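TRNA nucleotidyl transferase-related protein (PDB 3H38) probably adds and repairs the CCA end of tRNA, using CTP and ATP with magnesium, as a class II nucleotidyltransferase of the poly(A) polymerase family. Local coordinates at residues R177-I182 with E222-E227; F184-D189 with P230-R235. All blocks are in the same frame, centred on the assembly; numbering follows the deposited sequence.

In this chain, the C-terminal part of a longer protein, helix 177-187 comes first from the N terminus and supplies one side of both contacts. Interaction 1 closes a mostly helical loop of 39 residues when 222-227 returns against 177-182. Interaction 2 closes a loop of 40 residues when helix 230-239 meets the later part of the same first helix. Because the segments alternate along the chain, the two loops cross rather than nest. The contacts touch: Ile224 CG2 is 3.9 Å from Ser233 CB, and a weak, long ion pair joins Glu227 to Arg187. Together they join helix 177-187, which carries nucleotide-binding arginines, to the consecutive helices 214-225 and 230-239.

Interaction 1. Residues R177-I182 with E222-E227; sequences RILRAI and EKILEE
Apolar packing rests on Leu179 and Ile224, whose side chains meet at about a right angle and whose CA atoms lie 7.7 Å apart. The delta methyl does the touching: Ile224 CD1 comes to 3.7 Å from the carbonyl oxygen O of Leu179. The same Ile224 CD1 lies 4.0 Å from Leu179 CB. In Ile224, CG1 lies beside the backbone N (chi1 -87°), and an extended chi2 carries CD1 toward Leu179. Met237 of helix 230-239 packs on both side chains and extends the apolar patch.

In the polar part, two cationic ends come near each other without bonding. Lys223 NZ stands at the edge of the Arg180 guanidinium, near its plane, 4.0 Å from Arg180 NH2. Partners outside hold and orient them: Asp130 takes a salt bridge from Arg180 NH1, Glu220 takes one from Arg180 NH2, and Gln219 accepts a bond from Lys223 NZ. A bend at chi3 (65°) turns the arginine into this network.

Arg177, Arg180 and Asp130 bind CTP and ATP in this protein, though the site is empty here. The contact borders it, Leu179 and Ile224 forming the apolar side and Arg180 being shared, consistent with the neck region of class II CCA-adding enzymes.

Interaction 2. Residues F184-D189 with P230-R235; sequences FEQRFD and PLKSIR
Gln186 lies against Ser233, and this pair, with CA atoms 6.4 Å apart, forms the close part of the contact. Gln186 CG sits 3.2 Å from Ser233 OG, so an aliphatic carbon rather than an amide faces the hydroxyl. Ser233 OG is thereby buried without a polar partner in the model. A bend at chi2 (-50°) swings the glutamine amide toward Lys232, whose CB lies 4.0 Å from Gln186 CG.

The outer side is looser and less certain. No hydrogen bond links the glutamine amide to Lys232, and Gln186 OE1 is modelled too close to the lysine chain for its placement to be trusted. Lys232 and Asp189 are both exposed, and their charges stay apart, with Asp189 OD1 5.6 Å from Lys232 NZ. With an alanine in place of Gln186, the CG that lies on Ser233 OG is gone, which would probably open a gap there and leave the aliphatic part of Lys232 with less to lie against.

Arg187, which binds both nucleotides in this protein, directs its CB away from 230-235, on the face of helix 177-187 turned from helix 230-239. This is consistent with helix 230-239 packing behind the nucleotide-binding side of helix 177-187 in the helical neck of a class II CCA-adding enzyme.

Interaction 1. Residues R177-I182 with E222-E227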
loop_
_atom_site.group_PDB
_atom_site.type_symbol
_atom_site.label_atom_id
_atom_site.label_comp_id
_atom_site.label_asym_id
_atom_site.label_seq_id
_atom_site.Cartn_x
_atom_site.Cartn_y
_atom_site.Cartn_z
ATOM N N ARG A 177 4.803 -14.081 0.266
ATOM C CA ARG A 177 3.514 -14.582 0.698
ATOM C C ARG A 177 3.361 -14.534 2.203
ATOM O O ARG A 177 2.255 -14.737 2.747
ATOM C CB ARG A 177 3.325 -16.028 0.227
ATOM C CG ARG A 177 2.953 -16.172 -1.246
ATOM C CD ARG A 177 3.304 -17.583 -1.792
ATOM N NE ARG A 177 3.342 -17.555 -3.248
ATOM C CZ ARG A 177 3.741 -18.543 -4.041
ATOM N NH1 ARG A 177 4.158 -19.708 -3.548
ATOM N NH2 ARG A 177 3.710 -18.351 -5.349
ATOM N N ILE A 178 4.471 -14.279 2.886
ATOM C CA ILE A 178 4.416 -14.139 4.331
ATOM C C ILE A 178 3.602 -12.877 4.644
ATOM O O ILE A 178 2.726 -12.907 5.493
ATOM C CB ILE A 178 5.814 -14.097 4.955
ATOM C CG1 ILE A 178 6.437 -15.502 4.943
ATOM C CG2 ILE A 178 5.753 -13.511 6.390
ATOM C CD1 ILE A 178 7.937 -15.503 5.216
ATOM N N LEU A 179 3.877 -11.792 3.917
ATOM C CA LEU A 179 3.201 -10.509 4.102
ATOM C C LEU A 179 1.799 -10.571 3.494
ATOM O O LEU A 179 0.837 -10.072 4.099
ATOM C CB LEU A 179 4.033 -9.355 3.511
ATOM C CG LEU A 179 5.408 -9.098 4.187
ATOM C CD1 LEU A 179 6.312 -8.153 3.415
ATOM C CD2 LEU A 179 5.215 -8.529 5.587
ATOM N N ARG A 180 1.683 -11.217 2.327
ATOM C CA ARG A 180 0.394 -11.380 1.646
ATOM C C ARG A 180 -0.632 -12.144 2.474
ATOM O O ARG A 180 -1.834 -11.811 2.446
ATOM C CB ARG A 180 0.564 -12.069 0.295
ATOM C CG ARG A 180 1.301 -11.238 -0.738
ATOM C CD ARG A 180 1.662 -12.056 -1.936
ATOM N NE ARG A 180 0.459 -12.495 -2.613
ATOM C CZ ARG A 180 -0.150 -11.780 -3.551
ATOM N NH1 ARG A 180 -1.270 -12.233 -4.126
ATOM N NH2 ARG A 180 0.376 -10.616 -3.921
ATOM N N ALA A 181 -0.169 -13.159 3.206
ATOM C CA ALA A 181 -1.066 -13.927 4.077
ATOM C C ALA A 181 -1.675 -13.034 5.148
ATOM O O ALA A 181 -2.884 -13.009 5.348
ATOM C CB ALA A 181 -0.347 -15.111 4.703
ATOM N N ILE A 182 -0.840 -12.269 5.828
ATOM C CA ILE A 182 -1.360 -11.345 6.814
ATOM C C ILE A 182 -2.345 -10.393 6.146
ATOM O O ILE A 182 -3.454 -10.178 6.664
ATOM C CB ILE A 182 -0.211 -10.576 7.503
ATOM C CG1 ILE A 182 0.579 -11.524 8.409
ATOM C CG2 ILE A 182 -0.730 -9.373 8.272
ATOM C CD1 ILE A 182 2.055 -11.260 8.369
ATOM N N GLU A 222 3.734 -1.820 0.675
ATOM C CA GLU A 222 2.854 -0.707 0.328
ATOM C C GLU A 222 1.429 -1.236 0.228
ATOM O O GLU A 222 0.460 -0.593 0.644
ATOM C CB GLU A 222 3.306 -0.025 -0.968
ATOM C CG GLU A 222 4.550 0.840 -0.796
ATOM C CD GLU A 222 5.508 0.785 -1.976
ATOM O OE1 GLU A 222 5.475 -0.209 -2.749
ATOM O OE2 GLU A 222 6.316 1.734 -2.122
ATOM N N LYS A 223 1.292 -2.420 -0.312
ATOM C CA LYS A 223 0.005 -3.026 -0.509
ATOM C C LYS A 223 -0.714 -3.294 0.786
ATOM O O LYS A 223 -1.854 -2.960 0.923
ATOM C CB LYS A 223 0.183 -4.326 -1.254
ATOM C CG LYS A 223 -0.552 -4.468 -2.511
ATOM C CD LYS A 223 0.280 -5.358 -3.347
ATOM C CE LYS A 223 -0.354 -5.738 -4.625
ATOM N NZ LYS A 223 0.429 -6.854 -5.218
ATOM N N ILE A 224 -0.024 -3.852 1.752
ATOM C CA ILE A 224 -0.546 -3.874 3.123
ATOM C C ILE A 224 -1.006 -2.480 3.594
ATOM O O ILE A 224 -2.092 -2.332 4.158
ATOM C CB ILE A 224 0.481 -4.390 4.130
ATOM C CG1 ILE A 224 0.402 -5.912 4.224
ATOM C CG2 ILE A 224 0.209 -3.785 5.503
ATOM C CD1 ILE A 224 1.592 -6.516 4.920
ATOM N N LEU A 225 -0.192 -1.457 3.343
ATOM C CA LEU A 225 -0.512 -0.124 3.848
ATOM C C LEU A 225 -1.790 0.421 3.247
ATOM O O LEU A 225 -2.504 1.176 3.892
ATOM C CB LEU A 225 0.658 0.844 3.631
ATOM C CG LEU A 225 1.873 0.290 4.382
ATOM C CD1 LEU A 225 3.065 1.243 4.458
ATOM C CD2 LEU A 225 1.426 -0.157 5.764
ATOM N N GLU A 226 -2.096 0.010 2.045
ATOM C CA GLU A 226 -3.286 0.478 1.403
ATOM C C GLU A 226 -4.484 -0.381 1.717
ATOM O O GLU A 226 -5.534 -0.129 1.227
ATOM C CB GLU A 226 -3.098 0.573 -0.117
ATOM C CG GLU A 226 -2.115 1.596 -0.622
ATOM C CD GLU A 226 -1.942 2.779 0.286
ATOM O OE1 GLU A 226 -0.818 3.026 0.728
ATOM O OE2 GLU A 226 -2.922 3.483 0.533
ATOM N N GLU A 227 -4.298 -1.429 2.496
ATOM C CA GLU A 227 -5.420 -2.288 2.864
ATOM C C GLU A 227 -6.289 -1.589 3.916
ATOM O O GLU A 227 -6.045 -0.437 4.282
ATOM C CB GLU A 227 -4.917 -3.647 3.363
ATOM C CG GLU A 227 -6.003 -4.724 3.525
ATOM C CD GLU A 227 -6.905 -4.814 2.312
ATOM O OE1 GLU A 227 -6.364 -5.180 1.233
ATOM O OE2 GLU A 227 -8.131 -4.504 2.442
#

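Interaction 2. Residues F184-D189 with P230-R235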
loop_
_atom_site.group_PDB
_atom_site.type_symbol
_atom_site.label_atom_id
_atom_site.label_comp_id
_atom_site.label_asym_id
_atom_site.label_seq_id
_atom_site.Cartn_x
_atom_site.Cartn_y
_atom_site.Cartn_z
ATOM N N PHE A 184 -4.346 -10.628 3.474
ATOM C CA PHE A 184 -5.672 -11.185 3.187
ATOM C C PHE A 184 -6.315 -11.679 4.485
ATOM O O PHE A 184 -7.526 -11.766 4.589
ATOM C CB PHE A 184 -5.601 -12.324 2.158
ATOM C CG PHE A 184 -5.186 -11.885 0.758
ATOM C CD1 PHE A 184 -4.029 -12.376 0.177
ATOM C CD2 PHE A 184 -5.971 -11.032 0.011
ATOM C CE1 PHE A 184 -3.656 -12.000 -1.113
ATOM C CE2 PHE A 184 -5.599 -10.656 -1.274
ATOM C CZ PHE A 184 -4.440 -11.144 -1.835
ATOM N N GLU A 185 -5.497 -12.026 5.470
ATOM C CA GLU A 185 -6.026 -12.345 6.797
ATOM C C GLU A 185 -6.804 -11.169 7.390
ATOM O O GLU A 185 -7.909 -11.343 7.883
ATOM C CB GLU A 185 -4.907 -12.743 7.756
ATOM C CG GLU A 185 -5.268 -13.912 8.650
ATOM C CD GLU A 185 -4.355 -14.025 9.853
ATOM O OE1 GLU A 185 -3.528 -13.103 10.071
ATOM O OE2 GLU A 185 -4.472 -15.030 10.591
ATOM N N GLN A 186 -6.237 -9.969 7.349
ATOM C CA GLN A 186 -6.978 -8.828 7.872
ATOM C C GLN A 186 -8.029 -8.319 6.881
ATOM O O GLN A 186 -9.024 -7.735 7.295
ATOM C CB GLN A 186 -6.066 -7.652 8.334
ATOM C CG GLN A 186 -4.790 -8.018 9.095
ATOM C CD GLN A 186 -5.036 -8.979 10.242
ATOM O OE1 GLN A 186 -6.021 -8.860 10.953
ATOM N NE2 GLN A 186 -4.135 -9.944 10.422
ATOM N N ARG A 187 -7.812 -8.508 5.584
ATOM C CA ARG A 187 -8.729 -7.942 4.585
ATOM C C ARG A 187 -10.139 -8.566 4.559
ATOM O O ARG A 187 -11.123 -7.869 4.321
ATOM C CB ARG A 187 -8.122 -7.975 3.188
ATOM C CG ARG A 187 -9.150 -7.715 2.091
ATOM C CD ARG A 187 -8.784 -8.500 0.868
ATOM N NE ARG A 187 -8.043 -7.740 -0.140
ATOM C CZ ARG A 187 -8.467 -7.566 -1.394
ATOM N NH1 ARG A 187 -7.723 -6.878 -2.262
ATOM N NH2 ARG A 187 -9.633 -8.094 -1.792
ATOM N N PHE A 188 -10.224 -9.875 4.772
ATOM C CA PHE A 188 -11.480 -10.530 5.124
ATOM C C PHE A 188 -11.283 -10.782 6.591
ATOM O O PHE A 188 -10.249 -10.402 7.133
ATOM C CB PHE A 188 -11.585 -11.841 4.364
ATOM C CG PHE A 188 -11.122 -11.732 2.953
ATOM C CD1 PHE A 188 -11.961 -11.222 1.966
ATOM C CD2 PHE A 188 -9.839 -12.113 2.603
ATOM C CE1 PHE A 188 -11.525 -11.104 0.651
ATOM C CE2 PHE A 188 -9.400 -12.001 1.308
ATOM C CZ PHE A 188 -10.246 -11.494 0.325
ATOM N N ASP A 189 -12.208 -11.407 7.285
ATOM C CA ASP A 189 -11.855 -11.606 8.694
ATOM C C ASP A 189 -11.302 -13.011 8.874
ATOM O O ASP A 189 -11.900 -13.868 9.538
ATOM C CB ASP A 189 -13.015 -11.303 9.652
ATOM C CG ASP A 189 -12.560 -11.193 11.109
ATOM O OD1 ASP A 189 -11.362 -11.423 11.391
ATOM O OD2 ASP A 189 -13.407 -10.886 11.975
ATOM N N PRO A 230 -4.525 -1.304 8.474
ATOM C CA PRO A 230 -3.085 -1.544 8.401
ATOM C C PRO A 230 -2.534 -1.892 9.773
ATOM O O PRO A 230 -1.675 -2.757 9.897
ATOM C CB PRO A 230 -2.516 -0.197 7.932
ATOM C CG PRO A 230 -3.687 0.587 7.409
ATOM C CD PRO A 230 -4.888 0.090 8.165
ATOM N N LEU A 231 -3.033 -1.221 10.798
ATOM C CA LEU A 231 -2.493 -1.359 12.143
ATOM C C LEU A 231 -2.621 -2.804 12.643
ATOM O O LEU A 231 -1.737 -3.303 13.339
ATOM C CB LEU A 231 -3.237 -0.405 13.075
ATOM C CG LEU A 231 -2.565 0.306 14.254
ATOM C CD1 LEU A 231 -3.458 0.043 15.394
ATOM C CD2 LEU A 231 -1.146 -0.162 14.590
ATOM N N LYS A 232 -3.682 -3.463 12.245
ATOM C CA LYS A 232 -3.931 -4.839 12.541
ATOM C C LYS A 232 -2.898 -5.743 11.957
ATOM O O LYS A 232 -2.476 -6.669 12.577
ATOM C CB LYS A 232 -5.214 -5.217 11.853
ATOM C CG LYS A 232 -6.359 -5.249 12.710
ATOM C CD LYS A 232 -6.294 -6.473 13.547
ATOM C CE LYS A 232 -7.087 -7.540 12.946
ATOM N NZ LYS A 232 -7.316 -8.532 13.983
ATOM N N SER A 233 -2.551 -5.444 10.725
ATOM C CA SER A 233 -1.572 -6.178 9.914
ATOM C C SER A 233 -0.183 -6.023 10.520
ATOM O O SER A 233 0.545 -6.997 10.761
ATOM C CB SER A 233 -1.535 -5.602 8.501
ATOM O OG SER A 233 -2.701 -5.915 7.772
ATOM N N ILE A 234 0.167 -4.770 10.771
ATOM C CA ILE A 234 1.392 -4.423 11.450
ATOM C C ILE A 234 1.529 -5.173 12.778
ATOM O O ILE A 234 2.586 -5.729 13.084
ATOM C CB ILE A 234 1.447 -2.926 11.671
ATOM C CG1 ILE A 234 1.579 -2.217 10.312
ATOM C CG2 ILE A 234 2.587 -2.577 12.614
ATOM C CD1 ILE A 234 1.701 -0.687 10.444
ATOM N N ARG A 235 0.452 -5.251 13.544
ATOM C CA ARG A 235 0.563 -5.918 14.842
ATOM C C ARG A 235 0.685 -7.387 14.595
ATOM O O ARG A 235 1.292 -8.119 15.369
ATOM C CB ARG A 235 -0.620 -5.585 15.747
ATOM C CG ARG A 235 -0.713 -4.083 16.005
ATOM C CD ARG A 235 -1.979 -3.729 16.741
ATOM N NE ARG A 235 -1.804 -2.587 17.633
ATOM C CZ ARG A 235 -2.785 -1.748 17.963
ATOM N NH1 ARG A 235 -2.568 -0.700 18.795
ATOM N NH2 ARG A 235 -3.985 -1.950 17.429
#